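Local coordinates for protein putative D-glycero-D-manno-heptose 7-phosphate kinase (Campylobacter jejuni subsp. jejuni, PDB 4N3O) that phosphorylates D-glycero-alpha-D-manno-heptose 7-phosphate at C-1 with ATP, giving the 1,7-bisphosphate on the way to GDP-heptose for the capsule, at residues F58-P61 with D62-S65; K80-I83 with F84-I87; A195-L198 with E199-V203. One frame throughout, in Å; residues are numbered along the deposited sequence.

Contact 1 (F58-P61 with D62-S65)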
# COMPACT_ATOMS: atom_id res chain seq x y z
N PHE A 58 -10.22 -26.50 5.33
CA PHE A 58 -9.31 -25.69 4.54
C PHE A 58 -10.22 -24.90 3.61
O PHE A 58 -10.95 -25.52 2.82
CB PHE A 58 -8.35 -26.55 3.72
CG PHE A 58 -7.41 -27.39 4.55
CD1 PHE A 58 -6.64 -26.83 5.55
CD2 PHE A 58 -7.21 -28.72 4.23
CE1 PHE A 58 -5.74 -27.60 6.27
CE2 PHE A 58 -6.31 -29.50 4.95
CZ PHE A 58 -5.59 -28.94 5.98
N ASP A 59 -10.17 -23.57 3.69
CA ASP A 59 -11.05 -22.69 2.92
C ASP A 59 -10.30 -21.63 2.12
O ASP A 59 -9.75 -20.68 2.67
CB ASP A 59 -12.03 -22.03 3.88
CG ASP A 59 -12.99 -21.08 3.19
OD1 ASP A 59 -13.24 -21.23 1.97
OD2 ASP A 59 -13.52 -20.19 3.89
N SER A 60 -10.31 -21.78 0.80
CA SER A 60 -9.61 -20.90 -0.12
C SER A 60 -10.57 -20.45 -1.23
O SER A 60 -10.56 -21.00 -2.33
CB SER A 60 -8.41 -21.68 -0.70
OG SER A 60 -7.82 -21.03 -1.80
N PRO A 61 -11.39 -19.43 -0.95
CA PRO A 61 -12.40 -18.94 -1.91
C PRO A 61 -11.86 -18.32 -3.20
O PRO A 61 -12.49 -18.44 -4.24
CB PRO A 61 -13.19 -17.92 -1.10
CG PRO A 61 -12.27 -17.49 -0.02
CD PRO A 61 -11.48 -18.71 0.33
N ASP A 62 -10.70 -17.67 -3.15
CA ASP A 62 -10.15 -17.10 -4.37
C ASP A 62 -9.81 -18.19 -5.41
O ASP A 62 -9.67 -17.89 -6.59
CB ASP A 62 -8.95 -16.16 -4.09
CG ASP A 62 -7.87 -16.82 -3.24
OD1 ASP A 62 -8.19 -17.76 -2.46
OD2 ASP A 62 -6.72 -16.38 -3.34
N THR A 63 -9.71 -19.44 -4.97
CA THR A 63 -9.48 -20.57 -5.89
C THR A 63 -10.71 -21.48 -5.94
O THR A 63 -10.66 -22.56 -6.52
CB THR A 63 -8.24 -21.42 -5.50
OG1 THR A 63 -8.43 -21.98 -4.19
CG2 THR A 63 -6.96 -20.58 -5.49
N ASN A 64 -11.82 -21.03 -5.35
CA ASN A 64 -13.05 -21.84 -5.31
C ASN A 64 -12.82 -23.25 -4.78
O ASN A 64 -13.27 -24.22 -5.38
CB ASN A 64 -13.73 -21.90 -6.69
CG ASN A 64 -14.29 -20.56 -7.14
OD1 ASN A 64 -14.77 -19.76 -6.34
ND2 ASN A 64 -14.26 -20.32 -8.45
N SER A 65 -12.12 -23.37 -3.66
CA SER A 65 -11.82 -24.66 -3.06
C SER A 65 -12.19 -24.66 -1.59
O SER A 65 -11.89 -23.70 -0.87
CB SER A 65 -10.34 -24.97 -3.20
OG SER A 65 -9.88 -24.69 -4.51
O HOH W 1 -13.89 -21.88 -0.48
O HOH W 2 -6.19 -18.83 -1.36

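Contact 2 (K80-I83 with F84-I87)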
# COMPACT_ATOMS: atom_id res chain seq x y z
N LYS A 80 -7.46 -31.60 -3.83
CA LYS A 80 -8.04 -30.32 -3.38
C LYS A 80 -7.21 -29.70 -2.25
O LYS A 80 -7.29 -30.13 -1.09
CB LYS A 80 -9.50 -30.50 -2.94
CG LYS A 80 -10.52 -30.55 -4.07
CD LYS A 80 -11.95 -30.61 -3.51
CE LYS A 80 -13.01 -30.21 -4.53
NZ LYS A 80 -13.07 -31.07 -5.74
N LEU A 81 -6.42 -28.69 -2.59
CA LEU A 81 -5.59 -27.97 -1.63
C LEU A 81 -4.56 -28.90 -0.97
O LEU A 81 -4.35 -28.85 0.24
CB LEU A 81 -6.46 -27.27 -0.59
CG LEU A 81 -7.46 -26.25 -1.15
CD1 LEU A 81 -8.32 -25.64 -0.04
CD2 LEU A 81 -6.75 -25.13 -1.93
N ASP A 82 -3.92 -29.75 -1.78
CA ASP A 82 -2.90 -30.68 -1.28
C ASP A 82 -1.73 -29.96 -0.63
O ASP A 82 -1.01 -30.54 0.19
CB ASP A 82 -2.38 -31.59 -2.41
CG ASP A 82 -3.42 -32.64 -2.84
OD1 ASP A 82 -4.28 -33.02 -2.03
OD2 ASP A 82 -3.34 -33.10 -4.01
N ILE A 83 -1.55 -28.68 -0.97
CA ILE A 83 -0.47 -27.89 -0.38
C ILE A 83 -0.70 -27.71 1.13
O ILE A 83 0.25 -27.77 1.91
CB ILE A 83 -0.28 -26.53 -1.11
CG1 ILE A 83 0.96 -25.80 -0.57
CG2 ILE A 83 -1.51 -25.64 -1.00
CD1 ILE A 83 2.25 -26.56 -0.78
N PHE A 84 -1.94 -27.52 1.57
CA PHE A 84 -2.20 -27.36 3.01
C PHE A 84 -2.03 -28.69 3.75
O PHE A 84 -1.65 -28.71 4.91
CB PHE A 84 -3.58 -26.77 3.30
CG PHE A 84 -3.82 -25.40 2.69
CD1 PHE A 84 -2.79 -24.48 2.54
CD2 PHE A 84 -5.11 -25.00 2.37
CE1 PHE A 84 -3.03 -23.23 2.00
CE2 PHE A 84 -5.36 -23.74 1.84
CZ PHE A 84 -4.32 -22.85 1.66
N LYS A 85 -2.34 -29.80 3.09
CA LYS A 85 -2.14 -31.09 3.74
C LYS A 85 -0.66 -31.30 4.04
O LYS A 85 -0.31 -31.68 5.15
CB LYS A 85 -2.74 -32.25 2.92
CG LYS A 85 -4.25 -32.36 3.06
CD LYS A 85 -4.85 -33.57 2.34
CE LYS A 85 -5.09 -33.34 0.86
NZ LYS A 85 -6.23 -32.40 0.60
N SER A 86 0.21 -31.05 3.07
CA SER A 86 1.65 -31.22 3.28
C SER A 86 2.11 -30.39 4.48
O SER A 86 2.90 -30.86 5.29
CB SER A 86 2.44 -30.77 2.06
OG SER A 86 1.96 -31.36 0.88
N ILE A 87 1.63 -29.15 4.57
CA ILE A 87 1.98 -28.29 5.67
C ILE A 87 1.45 -28.92 6.96
O ILE A 87 2.20 -29.12 7.91
CB ILE A 87 1.42 -26.87 5.47
CG1 ILE A 87 2.15 -26.19 4.30
CG2 ILE A 87 1.58 -26.06 6.74
CD1 ILE A 87 1.47 -24.94 3.79

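Contact 3 (A195-L198 with E199-V203)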
# COMPACT_ATOMS: atom_id res chain seq x y z
N ALA A 195 13.04 4.08 -1.30
CA ALA A 195 11.85 3.31 -1.61
C ALA A 195 10.76 4.19 -2.16
O ALA A 195 10.11 3.84 -3.14
CB ALA A 195 11.34 2.61 -0.35
N SER A 196 10.56 5.35 -1.52
CA SER A 196 9.54 6.30 -1.95
C SER A 196 9.81 6.79 -3.34
O SER A 196 8.87 6.97 -4.13
CB SER A 196 9.48 7.49 -1.00
OG SER A 196 9.10 7.07 0.29
N GLU A 197 11.09 7.00 -3.65
CA GLU A 197 11.48 7.51 -4.96
C GLU A 197 11.26 6.41 -5.99
O GLU A 197 10.77 6.66 -7.09
CB GLU A 197 12.94 7.98 -4.97
CG GLU A 197 13.39 8.51 -6.32
CD GLU A 197 12.67 9.78 -6.74
OE1 GLU A 197 12.08 10.46 -5.87
OE2 GLU A 197 12.70 10.11 -7.93
N LEU A 198 11.64 5.18 -5.64
CA LEU A 198 11.38 4.05 -6.55
C LEU A 198 9.88 3.91 -6.85
O LEU A 198 9.51 3.72 -8.01
CB LEU A 198 11.92 2.75 -6.00
CG LEU A 198 13.35 2.42 -6.34
CD1 LEU A 198 13.77 1.20 -5.54
CD2 LEU A 198 13.47 2.15 -7.85
N GLU A 199 9.05 4.02 -5.81
CA GLU A 199 7.57 3.97 -5.98
C GLU A 199 7.10 5.09 -6.89
O GLU A 199 6.22 4.88 -7.73
CB GLU A 199 6.85 4.08 -4.64
CG GLU A 199 7.10 2.89 -3.73
CD GLU A 199 6.88 3.18 -2.24
OE1 GLU A 199 6.30 4.22 -1.85
OE2 GLU A 199 7.29 2.31 -1.42
N ALA A 200 7.67 6.28 -6.74
CA ALA A 200 7.26 7.44 -7.56
C ALA A 200 7.59 7.22 -9.04
O ALA A 200 6.89 7.74 -9.92
CB ALA A 200 7.92 8.72 -7.06
N ARG A 201 8.64 6.43 -9.30
CA ARG A 201 9.10 6.12 -10.65
C ARG A 201 8.51 4.86 -11.23
O ARG A 201 8.91 4.45 -12.30
CB ARG A 201 10.59 5.79 -10.62
CG ARG A 201 11.54 6.75 -9.95
CD ARG A 201 12.13 7.74 -10.89
NE ARG A 201 13.31 8.34 -10.28
CZ ARG A 201 14.05 9.27 -10.86
NH1 ARG A 201 15.10 9.77 -10.23
NH2 ARG A 201 13.71 9.72 -12.07
N THR A 202 7.60 4.19 -10.55
CA THR A 202 7.18 2.92 -11.10
C THR A 202 5.69 2.68 -11.20
O THR A 202 4.90 3.18 -10.41
CB THR A 202 7.86 1.74 -10.33
OG1 THR A 202 7.54 1.79 -8.94
CG2 THR A 202 9.37 1.78 -10.45
N VAL A 203 5.32 1.90 -12.22
CA VAL A 203 3.95 1.51 -12.47
C VAL A 203 3.90 0.00 -12.68
O VAL A 203 4.68 -0.55 -13.43
CB VAL A 203 3.40 2.18 -13.73
CG1 VAL A 203 2.02 1.61 -14.07
CG2 VAL A 203 3.34 3.68 -13.55
O HOH W 3 6.29 6.11 0.16

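Contact 1 (F58-P61 with D62-S65)
S60 O is gripped by two backbone N-H groups that arrive from opposite faces of its carbonyl plane: T63 N at 3.2 Å and S65 N at 3.1 Å. The second of these is one half of an antiparallel hydrogen-bonded pair, completed by S60 N, which donates to S65 O over 3.0 Å. Inside the turn, N64 N binds P61 O at 2.9 Å. The side chains add a second link. S60 OG, turned beside its own carbonyl carbon (chi1 168°), lies 2.6 Å from T63 OG1, in a hydrogen bond that either hydroxyl could donate. One water joins S60 OG to D62 OD1, to which it donates; another gives its protons to D59 OD1 and S65 O. The second carboxylate oxygens are held by strand 102-108, D59 OD2 by H105 ND1 and D62 OD2 by S108 N. P61 and D62 also pack on N315 and Y314 of the second subunit. S60 is a probable ATP-binding residue, by similarity to relatives, and it sits where the hairpin of strands 55-60 and 65-70 closes through a G1 beta bulge, N64 and S65 both facing S60.

Contact 2 (K80-I83 with F84-I87)
The first turn of helix 82-96, with L81 at its N-cap position, brings together K80-I83 and F84-I87. Here the backbone carbonyl of L81 receives F84 N at 3.1 Å, the N-H coming from above the carbonyl plane. At the next residue, D82 O takes two donors from S86, one on each face of its plane: the amide N, with a fairly straight N-H (166°), and the hydroxyl OG, both at 3.2 Å. Because OG of S86 lies beside its own backbone N (chi1 -52°), the hydroxyl folds back along the helix and supplements the amide bond. I87 N reaches I83 O more weakly.

K85 turns back toward the start of the helix, its chain bent at chi3 and chi4. Its NZ forms a salt bridge with D82 OD1 at 3.3 Å and a weak hydrogen bond to K80 O, while Y69 OH and D78 OD1 give it further partners. D82 OD1 in turn accepts from D78 N, so the carboxylate ties the preceding loop to the helix, and the K85 ammonium, shared by D82 and D78, probably offsets part of their charge.

The apolar side is formed by L81 and F84, side by side and pointing the same way, with CB of L81 4.0 Å from CD2 of the ring. CG2 of I83 comes obliquely to CD1, at 3.9 Å, from the same side of the ring plane as L81 CB. F84 packs on L122 and V126 of helix 118-134, and I87 on V126, while L81 turns to F58 and S60 of strand 55-60 and to S65 and C67 of strand 65-70, placing this helix start between the sheet and helix 118-134.

Contact 3 (A195-L198 with E199-V203)
E197 and R201, one helical turn apart, form a salt bridge in which OE2 of E197 lies 3.0 Å from NE of R201. The oxygen sits over one face of the guanidinium, and the carboxylate plane stands nearly square to it (88°). A bend at chi2 of each chain lets the two groups meet. The other carboxylate oxygen, OE1, is taken by R8 NE and W340 NE1 of the second subunit, so E197 joins this helix end to the dimer contact.

The main chain closes helix 192-200. E199 N binds A195 O at 2.9 Å and A200 N binds S196 O at 3.0 Å, whereas R201 N is shared between E197 O and, weakly, L198 O. Helix 192-200 then passes through R201 alone into strand 202-206 of the four-stranded antiparallel sheet. T202 marks the change: its OG1, between its backbone N and carbonyl carbon (chi1 58°), donates to L198 O over 2.9 Å.

A water lies between S196 OG and E199 OE1, donating to the latter. Farther out, F332 N holds E199 OE2, S196 OG is also within hydrogen-bonding reach of N192 O, and F252 of helix 252-262 packs against E197, L198 and R201.

Contacts 1 and 2 are neighbours in the same part of the kinase, their centres 12 Å apart, and they touch: S65 CB lies 3.8 Å from L81 CG, and F58 CE1 lies 3.8 Å from F84 CB. Both probably border the nucleotide site, where S60 is an ATP-binding residue by similarity: the L81 side chain is about 4 Å from that of S60, and the I83 side chain about 6 Å from that of E151, a magnesium ligand by similarity. Contact 3 lies on the opposite side of the chain's centre from contact 2, its centre 37 Å away, and about 22 Å from contact 1 between nearest atoms. Contacts 1 and 3 nevertheless both meet the second subunit.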